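Local coordinates for ABC transporter substrate-binding protein (Streptococcus pneumoniae, PDB 4OHN) that probably serves as the histidine receptor of an ABC uptake transporter, holding the amino acid between two lobes for delivery to the membrane permease, at residues A[29-34]-A[100-105]; A[78-83]-A[221-226]; A[178-183]-A[198-203]; A[210-213]-A[219-222]. All blocks are in the same frame, centred on the assembly; numbering follows the deposited sequence. Where two conformers were deposited one is given.

Interaction 1: residues A[29-34]-A[100-105]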
loop_
_atom_site.group_PDB
_atom_site.type_symbol
_atom_site.label_atom_id
_atom_site.label_comp_id
_atom_site.label_asym_id
_atom_site.label_seq_id
_atom_site.Cartn_x
_atom_site.Cartn_y
_atom_site.Cartn_z
ATOM N N VAL A 29 -3.593 4.772 -4.974
ATOM C CA VAL A 29 -3.451 4.323 -6.350
ATOM C C VAL A 29 -2.159 3.539 -6.516
ATOM O O VAL A 29 -1.186 3.771 -5.806
ATOM C CB VAL A 29 -3.420 5.498 -7.355
ATOM C CG1 VAL A 29 -4.709 6.284 -7.336
ATOM C CG2 VAL A 29 -2.233 6.454 -7.092
ATOM N N PRO A 30 -2.117 2.596 -7.462
ATOM C CA PRO A 30 -3.223 2.077 -8.258
ATOM C C PRO A 30 -3.859 0.857 -7.596
ATOM O O PRO A 30 -4.464 0.043 -8.292
ATOM C CB PRO A 30 -2.510 1.640 -9.532
ATOM C CG PRO A 30 -1.226 1.088 -9.030
ATOM C CD PRO A 30 -0.855 1.914 -7.799
ATOM N N MET A 31 -3.731 0.721 -6.278
ATOM C CA MET A 31 -4.126 -0.524 -5.615
ATOM C C MET A 31 -5.609 -0.557 -5.293
ATOM O O MET A 31 -6.289 -1.557 -5.555
ATOM C CB MET A 31 -3.290 -0.717 -4.346
ATOM C CG MET A 31 -1.759 -0.611 -4.563
ATOM S SD MET A 31 -1.113 -1.642 -5.917
ATOM C CE MET A 31 -1.264 -3.274 -5.176
ATOM N N GLY A 32 -6.139 0.499 -4.712
ATOM C CA GLY A 32 -7.552 0.569 -4.406
ATOM C C GLY A 32 -7.894 2.002 -4.100
ATOM O O GLY A 32 -7.341 2.575 -3.166
ATOM N N PHE A 33 -8.764 2.583 -4.910
ATOM C CA PHE A 33 -8.979 4.029 -4.844
ATOM C C PHE A 33 -10.323 4.428 -5.412
ATOM O O PHE A 33 -10.900 3.716 -6.260
ATOM C CB PHE A 33 -7.846 4.775 -5.571
ATOM C CG PHE A 33 -7.769 4.488 -7.048
ATOM C CD1 PHE A 33 -8.393 5.311 -7.971
ATOM C CD2 PHE A 33 -7.066 3.394 -7.538
ATOM C CE1 PHE A 33 -8.306 5.052 -9.327
ATOM C CE2 PHE A 33 -6.982 3.129 -8.888
ATOM C CZ PHE A 33 -7.604 3.955 -9.786
ATOM N N ALA A 34 -10.842 5.554 -4.944
ATOM C CA ALA A 34 -12.065 6.144 -5.452
ATOM C C ALA A 34 -11.781 6.797 -6.784
ATOM O O ALA A 34 -10.891 7.666 -6.910
ATOM C CB ALA A 34 -12.600 7.167 -4.477
ATOM N N SER A 100 3.183 -12.958 -0.176
ATOM C CA SER A 100 3.304 -11.680 -0.856
ATOM C C SER A 100 3.012 -11.819 -2.353
ATOM O O SER A 100 3.321 -12.838 -2.970
ATOM C CB SER A 100 4.681 -11.072 -0.602
ATOM O OG SER A 100 4.868 -10.798 0.784
ATOM N N TYR A 101 2.432 -10.780 -2.947
ATOM C CA TYR A 101 2.001 -10.854 -4.348
ATOM C C TYR A 101 2.652 -9.843 -5.266
ATOM O O TYR A 101 2.448 -9.909 -6.474
ATOM C CB TYR A 101 0.469 -10.790 -4.458
ATOM C CG TYR A 101 -0.138 -9.540 -3.903
ATOM C CD1 TYR A 101 -0.259 -8.404 -4.675
ATOM C CD2 TYR A 101 -0.575 -9.481 -2.581
ATOM C CE1 TYR A 101 -0.811 -7.236 -4.156
ATOM C CE2 TYR A 101 -1.118 -8.315 -2.057
ATOM C CZ TYR A 101 -1.218 -7.206 -2.845
ATOM O OH TYR A 101 -1.770 -6.034 -2.368
ATOM N N MET A 102 3.396 -8.882 -4.707
ATOM C CA MET A 102 4.031 -7.786 -5.470
ATOM C C MET A 102 5.203 -7.162 -4.689
ATOM O O MET A 102 5.084 -6.925 -3.487
ATOM C CB MET A 102 2.981 -6.699 -5.759
ATOM C CG MET A 102 3.415 -5.607 -6.744
ATOM S SD MET A 102 2.160 -4.332 -7.054
ATOM C CE MET A 102 0.739 -5.293 -7.547
ATOM N N LYS A 103 6.319 -6.865 -5.360
ATOM C CA LYS A 103 7.385 -6.103 -4.729
ATOM C C LYS A 103 7.050 -4.621 -4.739
ATOM O O LYS A 103 6.284 -4.137 -5.566
ATOM C CB LYS A 103 8.715 -6.322 -5.454
ATOM C CG LYS A 103 9.124 -7.792 -5.544
ATOM C CD LYS A 103 9.179 -8.447 -4.170
ATOM C CE LYS A 103 9.572 -9.908 -4.262
ATOM N NZ LYS A 103 9.845 -10.482 -2.920
ATOM N N ASN A 104 7.678 -3.885 -3.829
ATOM C CA ASN A 104 7.505 -2.446 -3.758
ATOM C C ASN A 104 8.757 -1.841 -3.162
ATOM O O ASN A 104 9.537 -2.540 -2.509
ATOM C CB ASN A 104 6.289 -2.127 -2.895
ATOM C CG ASN A 104 6.019 -0.638 -2.765
ATOM O OD1 ASN A 104 5.896 0.105 -3.776
ATOM N ND2 ASN A 104 6.022 -0.176 -1.513
ATOM N N GLU A 105 8.973 -0.563 -3.424
ATOM C CA GLU A 105 10.098 0.164 -2.860
ATOM C C GLU A 105 9.620 1.504 -2.375
ATOM O O GLU A 105 8.686 2.067 -2.924
ATOM C CB GLU A 105 11.207 0.374 -3.888
ATOM C CG GLU A 105 11.824 -0.924 -4.425
ATOM C CD GLU A 105 10.960 -1.629 -5.471
ATOM O OE1 GLU A 105 10.464 -0.962 -6.407
ATOM O OE2 GLU A 105 10.786 -2.862 -5.367
#
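M31 leaves the backbone with CG anti to the carbonyl carbon (chi1 -52°) and then bends at chi2 and chi3, which carries its terminal methyl to the 100-105 segment. M102 does the reverse: it runs straight out to its sulfur and turns just once, at chi3 (-54°), and the two chains reach toward each other tip to tip, M31 CE lying 3.7 Å from M102 CE. M102 was modelled in two conformers, and the distance holds for the one described. The same M31 methyl also sits at the edge of the Y101 ring, near its plane, with M31 CE 4.1 Å from Y101 CE1 and 4.0 Å from Y101 OH. All three residues are buried. F43 and D44, at the start of helix 43-53, F208 of strand 206-212 and F244 of helix 235-244 close in around M31, while Y101 OH has a weak hydrogen bond to D44 OD1. The M31 side chain comes to about 7 Å from the bound histidine, so the contact lies close to the binding site. Methyl groups and a ring edge meet here chiefly through dispersion, which sets distance but little direction.

Interaction 2: residues A[78-83]-A[221-226]. With HIS (histidine), chain B.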
loop_
_atom_site.group_PDB
_atom_site.type_symbol
_atom_site.label_atom_id
_atom_site.label_comp_id
_atom_site.label_asym_id
_atom_site.label_seq_id
_atom_site.Cartn_x
_atom_site.Cartn_y
_atom_site.Cartn_z
ATOM N N ILE A 78 -13.338 -4.560 10.084
ATOM C CA ILE A 78 -12.900 -5.125 8.797
ATOM C C ILE A 78 -12.308 -6.508 9.075
ATOM O O ILE A 78 -11.947 -6.801 10.220
ATOM C CB ILE A 78 -11.859 -4.224 8.080
ATOM C CG1 ILE A 78 -10.562 -4.130 8.886
ATOM C CG2 ILE A 78 -12.483 -2.839 7.813
ATOM C CD1 ILE A 78 -9.483 -3.270 8.250
ATOM N N ASP A 79 -12.206 -7.343 8.034
ATOM C CA ASP A 79 -11.662 -8.702 8.164
ATOM C C ASP A 79 -10.276 -8.848 7.528
ATOM O O ASP A 79 -9.557 -9.799 7.848
ATOM C CB ASP A 79 -12.634 -9.704 7.521
ATOM C CG ASP A 79 -14.010 -9.598 8.109
ATOM O OD1 ASP A 79 -14.083 -9.593 9.367
ATOM O OD2 ASP A 79 -15.013 -9.553 7.356
ATOM N N LEU A 80 -9.912 -7.929 6.626
ATOM C CA LEU A 80 -8.624 -7.927 5.956
ATOM C C LEU A 80 -8.206 -6.517 5.691
ATOM O O LEU A 80 -9.046 -5.632 5.526
ATOM C CB LEU A 80 -8.715 -8.632 4.607
ATOM C CG LEU A 80 -9.012 -10.133 4.611
ATOM C CD1 LEU A 80 -9.253 -10.594 3.205
ATOM C CD2 LEU A 80 -7.853 -10.905 5.225
ATOM N N ILE A 81 -6.903 -6.303 5.682
ATOM C CA ILE A 81 -6.290 -5.087 5.158
ATOM C C ILE A 81 -5.656 -5.473 3.814
ATOM O O ILE A 81 -4.764 -6.321 3.761
ATOM C CB ILE A 81 -5.227 -4.509 6.099
ATOM C CG1 ILE A 81 -5.811 -4.221 7.491
ATOM C CG2 ILE A 81 -4.595 -3.258 5.488
ATOM C CD1 ILE A 81 -4.773 -3.909 8.548
ATOM N N TRP A 82 -6.121 -4.862 2.735
ATOM C CA TRP A 82 -5.681 -5.264 1.386
ATOM C C TRP A 82 -5.686 -4.005 0.537
ATOM O O TRP A 82 -6.752 -3.553 0.089
ATOM C CB TRP A 82 -6.624 -6.340 0.812
ATOM C CG TRP A 82 -6.090 -7.065 -0.390
ATOM C CD1 TRP A 82 -5.178 -6.603 -1.292
ATOM C CD2 TRP A 82 -6.473 -8.365 -0.825
ATOM N NE1 TRP A 82 -4.949 -7.567 -2.256
ATOM C CE2 TRP A 82 -5.750 -8.649 -1.987
ATOM C CE3 TRP A 82 -7.342 -9.343 -0.313
ATOM C CZ2 TRP A 82 -5.857 -9.870 -2.637
ATOM C CZ3 TRP A 82 -7.445 -10.557 -0.976
ATOM C CH2 TRP A 82 -6.710 -10.800 -2.112
ATOM N N ASN A 83 -4.506 -3.410 0.371
ATOM C CA ASN A 83 -4.359 -2.077 -0.219
ATOM C C ASN A 83 -2.893 -1.709 -0.278
ATOM O O ASN A 83 -2.435 -0.773 0.374
ATOM C CB ASN A 83 -5.113 -1.058 0.655
ATOM C CG ASN A 83 -5.149 0.346 0.093
ATOM O OD1 ASN A 83 -4.691 1.283 0.758
ATOM N ND2 ASN A 83 -5.732 0.522 -1.086
ATOM N N LYS A 221 -4.907 -19.226 4.283
ATOM C CA LYS A 221 -4.695 -20.353 3.375
ATOM C C LYS A 221 -5.555 -20.238 2.134
ATOM O O LYS A 221 -5.095 -20.494 1.025
ATOM C CB LYS A 221 -5.002 -21.682 4.061
ATOM C CG LYS A 221 -4.064 -22.013 5.171
ATOM C CD LYS A 221 -4.337 -23.394 5.729
ATOM C CE LYS A 221 -3.434 -23.695 6.904
ATOM N NZ LYS A 221 -3.923 -23.030 8.140
ATOM N N LYS A 222 -6.814 -19.864 2.309
ATOM C CA LYS A 222 -7.720 -19.723 1.169
ATOM C C LYS A 222 -7.289 -18.616 0.212
ATOM O O LYS A 222 -7.448 -18.739 -1.012
ATOM C CB LYS A 222 -9.164 -19.531 1.637
ATOM C CG LYS A 222 -9.704 -20.735 2.379
ATOM C CD LYS A 222 -9.584 -22.027 1.565
ATOM C CE LYS A 222 -10.326 -23.182 2.206
ATOM N NZ LYS A 222 -9.943 -24.472 1.559
ATOM N N ILE A 223 -6.748 -17.524 0.733
ATOM C CA ILE A 223 -6.221 -16.475 -0.130
ATOM C C ILE A 223 -5.025 -17.050 -0.894
ATOM O O ILE A 223 -4.926 -16.903 -2.115
ATOM C CB ILE A 223 -5.819 -15.235 0.691
ATOM C CG1 ILE A 223 -7.059 -14.591 1.302
ATOM C CG2 ILE A 223 -5.027 -14.262 -0.174
ATOM C CD1 ILE A 223 -6.735 -13.577 2.382
ATOM N N ASN A 224 -4.111 -17.720 -0.203
ATOM C CA ASN A 224 -2.927 -18.272 -0.874
ATOM C C ASN A 224 -3.290 -19.301 -1.941
ATOM O O ASN A 224 -2.693 -19.314 -3.035
ATOM C CB ASN A 224 -1.990 -18.888 0.153
ATOM C CG ASN A 224 -1.313 -17.863 1.043
ATOM O OD1 ASN A 224 -1.169 -16.687 0.670
ATOM N ND2 ASN A 224 -0.888 -18.285 2.229
ATOM N N GLU A 225 -4.235 -20.181 -1.647
ATOM C CA GLU A 225 -4.659 -21.177 -2.634
ATOM C C GLU A 225 -5.257 -20.507 -3.851
ATOM O O GLU A 225 -5.025 -20.958 -4.988
ATOM C CB GLU A 225 -5.674 -22.130 -2.019
ATOM C CG GLU A 225 -5.079 -23.053 -0.965
ATOM C CD GLU A 225 -6.091 -23.781 -0.148
ATOM O OE1 GLU A 225 -7.308 -23.717 -0.420
ATOM O OE2 GLU A 225 -5.652 -24.468 0.811
ATOM N N ALA A 226 -6.040 -19.450 -3.651
ATOM C CA ALA A 226 -6.602 -18.729 -4.780
ATOM C C ALA A 226 -5.497 -18.062 -5.602
ATOM O O ALA A 226 -5.574 -18.048 -6.845
ATOM C CB ALA A 226 -7.589 -17.704 -4.303
HETATM N N HIS B . 2.637 0.481 1.587
HETATM C CA HIS B . 2.403 1.460 2.678
HETATM C C HIS B . 1.829 0.777 3.899
HETATM O O HIS B . 1.577 -0.449 3.852
HETATM C CB HIS B . 1.564 2.674 2.213
HETATM C CG HIS B . 0.085 2.470 2.067
HETATM N ND1 HIS B . -0.809 3.479 2.386
HETATM C CD2 HIS B . -0.664 1.459 1.559
HETATM C CE1 HIS B . -2.036 3.082 2.111
HETATM N NE2 HIS B . -1.977 1.862 1.601
HETATM O OXT HIS B . 1.649 1.482 4.914
#
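N83 OD1 takes the imidazole N-H of the bound histidine, whose NE2 lies 2.9 Å from N83 OD1 with an angle of 148° at the hydrogen, and it also receives a weak bond from the backbone N of D25. The amide's other end, ND2, makes a weak hydrogen bond to G32 O, and together these fix which way round the amide is turned: oxygen to the ligand, nitrogen to the backbone at G32. With CG anti to the backbone N (chi1 -175°), N83 extends into the pocket. Further back along the same segment, L80 and W82 face the helix 217-232. I223 is the helix residue that meets both. I223 CD1 meets the leucine tip to tip, 4.0 Å from L80 CD1 and 4.1 Å from L80 CD2, nearly astride the isopropyl fork. This is the ordinary sheet-on-helix layer of an alpha/beta lobe in a type II periplasmic binding protein: strand 80-81 runs parallel to 19-24 and antiparallel to 206-212, and the helix lies over that sheet. The second branch of I223 serves the tryptophan, with I223 CG2 4.3 Å from W82 CH2 at an oblique approach to the indole. W82 NE1, at the far side of the ring system, has a weak hydrogen bond to D44 OD1, and V210 touches L80, W82 and I223 alike. On the helix's outer side K222 NZ and E225 OE1 form a weak salt bridge at 3.4 Å, one turn apart.

Interaction 3: residues A[178-183]-A[198-203]. With HIS (histidine), chain B.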
loop_
_atom_site.group_PDB
_atom_site.type_symbol
_atom_site.label_atom_id
_atom_site.label_comp_id
_atom_site.label_asym_id
_atom_site.label_seq_id
_atom_site.Cartn_x
_atom_site.Cartn_y
_atom_site.Cartn_z
ATOM N N ILE A 178 7.472 7.941 -0.155
ATOM C CA ILE A 178 6.242 7.369 -0.695
ATOM C C ILE A 178 6.514 6.069 -1.449
ATOM O O ILE A 178 7.605 5.847 -1.969
ATOM C CB ILE A 178 5.541 8.421 -1.600
ATOM C CG1 ILE A 178 4.200 7.919 -2.153
ATOM C CG2 ILE A 178 6.458 8.873 -2.716
ATOM C CD1 ILE A 178 3.379 9.020 -2.823
ATOM N N ASP A 179 5.526 5.189 -1.514
ATOM C CA ASP A 179 5.626 3.975 -2.298
ATOM C C ASP A 179 5.848 4.261 -3.775
ATOM O O ASP A 179 5.148 5.073 -4.370
ATOM C CB ASP A 179 4.340 3.146 -2.136
ATOM C CG ASP A 179 4.024 2.868 -0.705
ATOM O OD1 ASP A 179 3.686 3.811 0.017
ATOM O OD2 ASP A 179 4.115 1.693 -0.311
ATOM N N ARG A 180 6.792 3.553 -4.393
ATOM C CA ARG A 180 7.075 3.729 -5.809
ATOM C C ARG A 180 5.858 3.420 -6.669
ATOM O O ARG A 180 5.600 4.106 -7.639
ATOM C CB ARG A 180 8.280 2.889 -6.227
ATOM C CG ARG A 180 8.864 3.263 -7.598
ATOM C CD ARG A 180 10.224 2.573 -7.800
ATOM N NE ARG A 180 11.105 3.280 -8.721
ATOM C CZ ARG A 180 12.414 3.063 -8.809
ATOM N NH1 ARG A 180 12.993 2.171 -8.022
ATOM N NH2 ARG A 180 13.148 3.742 -9.677
ATOM N N VAL A 181 5.084 2.387 -6.335
ATOM C CA VAL A 181 3.936 2.061 -7.184
ATOM C C VAL A 181 2.948 3.205 -7.219
ATOM O O VAL A 181 2.354 3.496 -8.243
ATOM C CB VAL A 181 3.174 0.775 -6.777
ATOM C CG1 VAL A 181 4.090 -0.437 -6.850
ATOM C CG2 VAL A 181 2.507 0.919 -5.398
ATOM N N TYR A 182 2.769 3.867 -6.087
ATOM C CA TYR A 182 1.867 5.008 -6.067
ATOM C C TYR A 182 2.438 6.158 -6.888
ATOM O O TYR A 182 1.762 6.714 -7.751
ATOM C CB TYR A 182 1.602 5.421 -4.617
ATOM C CG TYR A 182 0.627 6.562 -4.419
ATOM C CD1 TYR A 182 -0.526 6.412 -3.682
ATOM C CD2 TYR A 182 0.852 7.800 -4.968
ATOM C CE1 TYR A 182 -1.408 7.481 -3.514
ATOM C CE2 TYR A 182 -0.000 8.811 -4.811
ATOM C CZ TYR A 182 -1.118 8.665 -4.102
ATOM O OH TYR A 182 -1.957 9.778 -3.976
ATOM N N ALA A 183 3.685 6.529 -6.609
ATOM C CA ALA A 183 4.285 7.665 -7.291
ATOM C C ALA A 183 4.238 7.492 -8.794
ATOM O O ALA A 183 3.834 8.429 -9.509
ATOM C CB ALA A 183 5.723 7.861 -6.815
ATOM N N VAL A 198 11.957 10.884 -8.949
ATOM C CA VAL A 198 11.496 9.750 -8.152
ATOM C C VAL A 198 12.672 8.809 -8.021
ATOM O O VAL A 198 13.181 8.315 -9.030
ATOM C CB VAL A 198 10.324 9.016 -8.869
ATOM C CG1 VAL A 198 9.805 7.876 -8.001
ATOM C CG2 VAL A 198 9.180 9.992 -9.220
ATOM N N PHE A 199 13.149 8.568 -6.800
ATOM C CA PHE A 199 14.357 7.774 -6.643
ATOM C C PHE A 199 14.415 7.057 -5.306
ATOM O O PHE A 199 13.941 7.552 -4.290
ATOM C CB PHE A 199 15.613 8.647 -6.830
ATOM C CG PHE A 199 15.641 9.863 -5.942
ATOM C CD1 PHE A 199 14.993 11.036 -6.321
ATOM C CD2 PHE A 199 16.326 9.847 -4.737
ATOM C CE1 PHE A 199 14.996 12.152 -5.505
ATOM C CE2 PHE A 199 16.330 10.969 -3.925
ATOM C CZ PHE A 199 15.679 12.115 -4.317
ATOM N N THR A 200 15.006 5.868 -5.305
ATOM C CA THR A 200 15.200 5.136 -4.057
ATOM C C THR A 200 16.346 5.767 -3.271
ATOM O O THR A 200 17.182 6.477 -3.794
ATOM C CB THR A 200 15.405 3.635 -4.307
ATOM O OG1 THR A 200 16.490 3.470 -5.211
ATOM C CG2 THR A 200 14.136 2.954 -4.880
ATOM N N VAL A 201 16.364 5.479 -1.968
ATOM C CA VAL A 201 17.295 6.089 -1.034
ATOM C C VAL A 201 17.931 5.055 -0.113
ATOM O O VAL A 201 18.447 5.370 0.960
ATOM C CB VAL A 201 16.619 7.204 -0.207
ATOM C CG1 VAL A 201 16.249 8.399 -1.108
ATOM C CG2 VAL A 201 15.420 6.684 0.542
ATOM N N GLY A 202 17.934 3.805 -0.544
ATOM C CA GLY A 202 18.679 2.768 0.139
ATOM C C GLY A 202 17.906 2.035 1.212
ATOM O O GLY A 202 18.514 1.306 2.008
ATOM N N LEU A 203 16.590 2.204 1.267
ATOM C CA LEU A 203 15.767 1.377 2.146
ATOM C C LEU A 203 15.638 0.008 1.513
ATOM O O LEU A 203 15.796 -0.147 0.309
ATOM C CB LEU A 203 14.408 2.022 2.365
ATOM C CG LEU A 203 14.491 3.370 3.064
ATOM C CD1 LEU A 203 13.172 4.091 3.008
ATOM C CD2 LEU A 203 14.965 3.207 4.517
HETATM N N HIS B . 2.637 0.481 1.587
HETATM C CA HIS B . 2.403 1.460 2.678
HETATM C C HIS B . 1.829 0.777 3.899
HETATM O O HIS B . 1.577 -0.449 3.852
HETATM C CB HIS B . 1.564 2.674 2.213
HETATM C CG HIS B . 0.085 2.470 2.067
HETATM N ND1 HIS B . -0.809 3.479 2.386
HETATM C CD2 HIS B . -0.664 1.459 1.559
HETATM C CE1 HIS B . -2.036 3.082 2.111
HETATM N NE2 HIS B . -1.977 1.862 1.601
HETATM O OXT HIS B . 1.649 1.482 4.914
#
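R180 meets T200 through a methyl group: R180 NH1 stands 3.4 Å from T200 CG2, a charged nitrogen against a carbon, with the guanidinium turned obliquely to it. R180 starts with CG anti to the backbone N (chi1 -166°) and stays extended from CG to NE, its chain and the threonine crossing at a slant. Both residues also touch a crystal neighbour, so lattice packing may influence how the arginine lies. One turn further along the helix the contact becomes wholly apolar, A183 CB resting 4.3 Å from V198 CG1, and V198 is the deeper-set partner on the strand side. The layout is a beta-alpha-beta crossover. Strand 175-179 passes directly into helix 180-189, the chain returns as strand 196-200, and both strands pair antiparallel with 102-111, which lies between them; V107 of that middle strand is touched by V198 and T200. This belongs to the second lobe of the type II binding-protein fold. D179 occupies the N-cap position of the helix, yet its carboxylate makes no capping bond. It is turned instead to the pocket, where D179 OD2 accepts a hydrogen bond from the amino N of the bound histidine at 2.7 Å. The same oxygen takes weak bonds from N104 ND2 and Q106 NE2, three donors in all, which should help hold negative charge next to the ligand's amino group. D179 OD1 packs beside the ligand chain, 3.3 Å from the histidine CB. Within the helix's first turn, A183 N bonds to D179 O at 3.0 Å.

Interaction 4: residues A[210-213]-A[219-222]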
loop_
_atom_site.group_PDB
_atom_site.type_symbol
_atom_site.label_atom_id
_atom_site.label_comp_id
_atom_site.label_asym_id
_atom_site.label_seq_id
_atom_site.Cartn_x
_atom_site.Cartn_y
_atom_site.Cartn_z
ATOM N N VAL A 210 -1.554 -9.532 2.078
ATOM C CA VAL A 210 -2.865 -9.297 2.652
ATOM C C VAL A 210 -2.810 -9.565 4.141
ATOM O O VAL A 210 -2.333 -10.620 4.556
ATOM C CB VAL A 210 -3.919 -10.204 1.991
ATOM C CG1 VAL A 210 -5.310 -9.852 2.506
ATOM C CG2 VAL A 210 -3.866 -10.071 0.471
ATOM N N GLY A 211 -3.282 -8.611 4.936
ATOM C CA GLY A 211 -3.272 -8.754 6.381
ATOM C C GLY A 211 -4.583 -9.225 6.959
ATOM O O GLY A 211 -5.639 -8.736 6.558
ATOM N N SER A 212 -4.497 -10.143 7.928
ATOM C CA SER A 212 -5.648 -10.655 8.660
ATOM C C SER A 212 -5.360 -10.685 10.140
ATOM O O SER A 212 -4.225 -10.563 10.577
ATOM C CB SER A 212 -6.014 -12.090 8.217
ATOM O OG SER A 212 -5.152 -13.054 8.799
ATOM N N ARG A 213 -6.413 -10.853 10.924
ATOM C CA ARG A 213 -6.234 -11.180 12.339
ATOM C C ARG A 213 -5.414 -12.466 12.447
ATOM O O ARG A 213 -5.573 -13.384 11.640
ATOM C CB ARG A 213 -7.588 -11.352 13.018
ATOM C CG ARG A 213 -8.316 -10.042 13.266
ATOM C CD ARG A 213 -9.686 -10.230 13.905
ATOM N NE ARG A 213 -10.647 -10.841 13.015
ATOM C CZ ARG A 213 -11.402 -10.191 12.138
ATOM N NH1 ARG A 213 -11.340 -8.879 12.045
ATOM N NH2 ARG A 213 -12.221 -10.862 11.353
ATOM N N LEU A 219 -8.613 -18.524 6.521
ATOM C CA LEU A 219 -8.757 -17.435 5.559
ATOM C C LEU A 219 -7.450 -17.158 4.810
ATOM O O LEU A 219 -7.449 -17.022 3.588
ATOM C CB LEU A 219 -9.259 -16.195 6.309
ATOM C CG LEU A 219 -9.303 -14.895 5.526
ATOM C CD1 LEU A 219 -10.208 -15.011 4.300
ATOM C CD2 LEU A 219 -9.753 -13.780 6.436
ATOM N N VAL A 220 -6.330 -17.114 5.525
ATOM C CA VAL A 220 -5.040 -16.865 4.891
ATOM C C VAL A 220 -4.693 -17.978 3.892
ATOM O O VAL A 220 -4.245 -17.702 2.768
ATOM C CB VAL A 220 -3.949 -16.676 5.951
ATOM C CG1 VAL A 220 -2.550 -16.755 5.317
ATOM C CG2 VAL A 220 -4.145 -15.341 6.658
ATOM N N LYS A 221 -4.907 -19.226 4.283
ATOM C CA LYS A 221 -4.695 -20.353 3.375
ATOM C C LYS A 221 -5.555 -20.238 2.134
ATOM O O LYS A 221 -5.095 -20.494 1.025
ATOM C CB LYS A 221 -5.002 -21.682 4.061
ATOM C CG LYS A 221 -4.064 -22.013 5.171
ATOM C CD LYS A 221 -4.337 -23.394 5.729
ATOM C CE LYS A 221 -3.434 -23.695 6.904
ATOM N NZ LYS A 221 -3.923 -23.030 8.140
ATOM N N LYS A 222 -6.814 -19.864 2.309
ATOM C CA LYS A 222 -7.720 -19.723 1.169
ATOM C C LYS A 222 -7.289 -18.616 0.212
ATOM O O LYS A 222 -7.448 -18.739 -1.012
ATOM C CB LYS A 222 -9.164 -19.531 1.637
ATOM C CG LYS A 222 -9.704 -20.735 2.379
ATOM C CD LYS A 222 -9.584 -22.027 1.565
ATOM C CE LYS A 222 -10.326 -23.182 2.206
ATOM N NZ LYS A 222 -9.943 -24.472 1.559
#
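S212 and V220 make the closest approach, S212 OG lying 3.3 Å from V220 CG2, an oxygen against a methyl group. The same methyl is 4.1 Å from S212 CB, so V220 CG2 touches both atoms of the serine side chain. L219 adds a looser touch, with its CD2 4.5 Å from S212 CB. The serine hydroxyl finds its polar partner within its own segment: S212 OG donates to R213 O at 2.9 Å. A chi1 of 79° sets OG between the backbone N and the carbonyl carbon, on the side from which it reaches the R213 carbonyl, 47° out of the carbonyl plane, with an angle of 123° at the oxygen. Around this pair, L80 touches S212 and L219, and W11 and Y14 of helix 11-17 pack on L219. The segment is held by backbone bonding of S212 to A96 and by R213, which forms a salt bridge with D79 and donates hydrogen bonds to I78 O and L73 O. A short turn separates strand 206-212 from helix 217-232, which folds back to lie against the sheet it has just left: a strand-to-helix connection of the kind from which the alpha/beta lobes of type II solute-binding proteins are built.

How the interactions relate
Interactions 2 and 4 are neighbours, centres 4 Å apart, both laying helix 217-232 on one lobe's sheet; I81 N and G211 O (2.9 Å) join their strands. Interaction 3 belongs to the other lobe, with its centre 25 Å from that of interaction 2, yet each sends one residue, N83 and D179, to the same ligand. Interaction 1 lies between, its centre about 14 Å from that of interaction 2 and about 13 Å from that of interaction 3. Its strand continues to the start of the helix of interaction 3, where E105 O is 2.8 Å from R180 N, a probable hydrogen bond. Strands 102-111 and 206-212 probably form the hinge connections, as in related binding proteins.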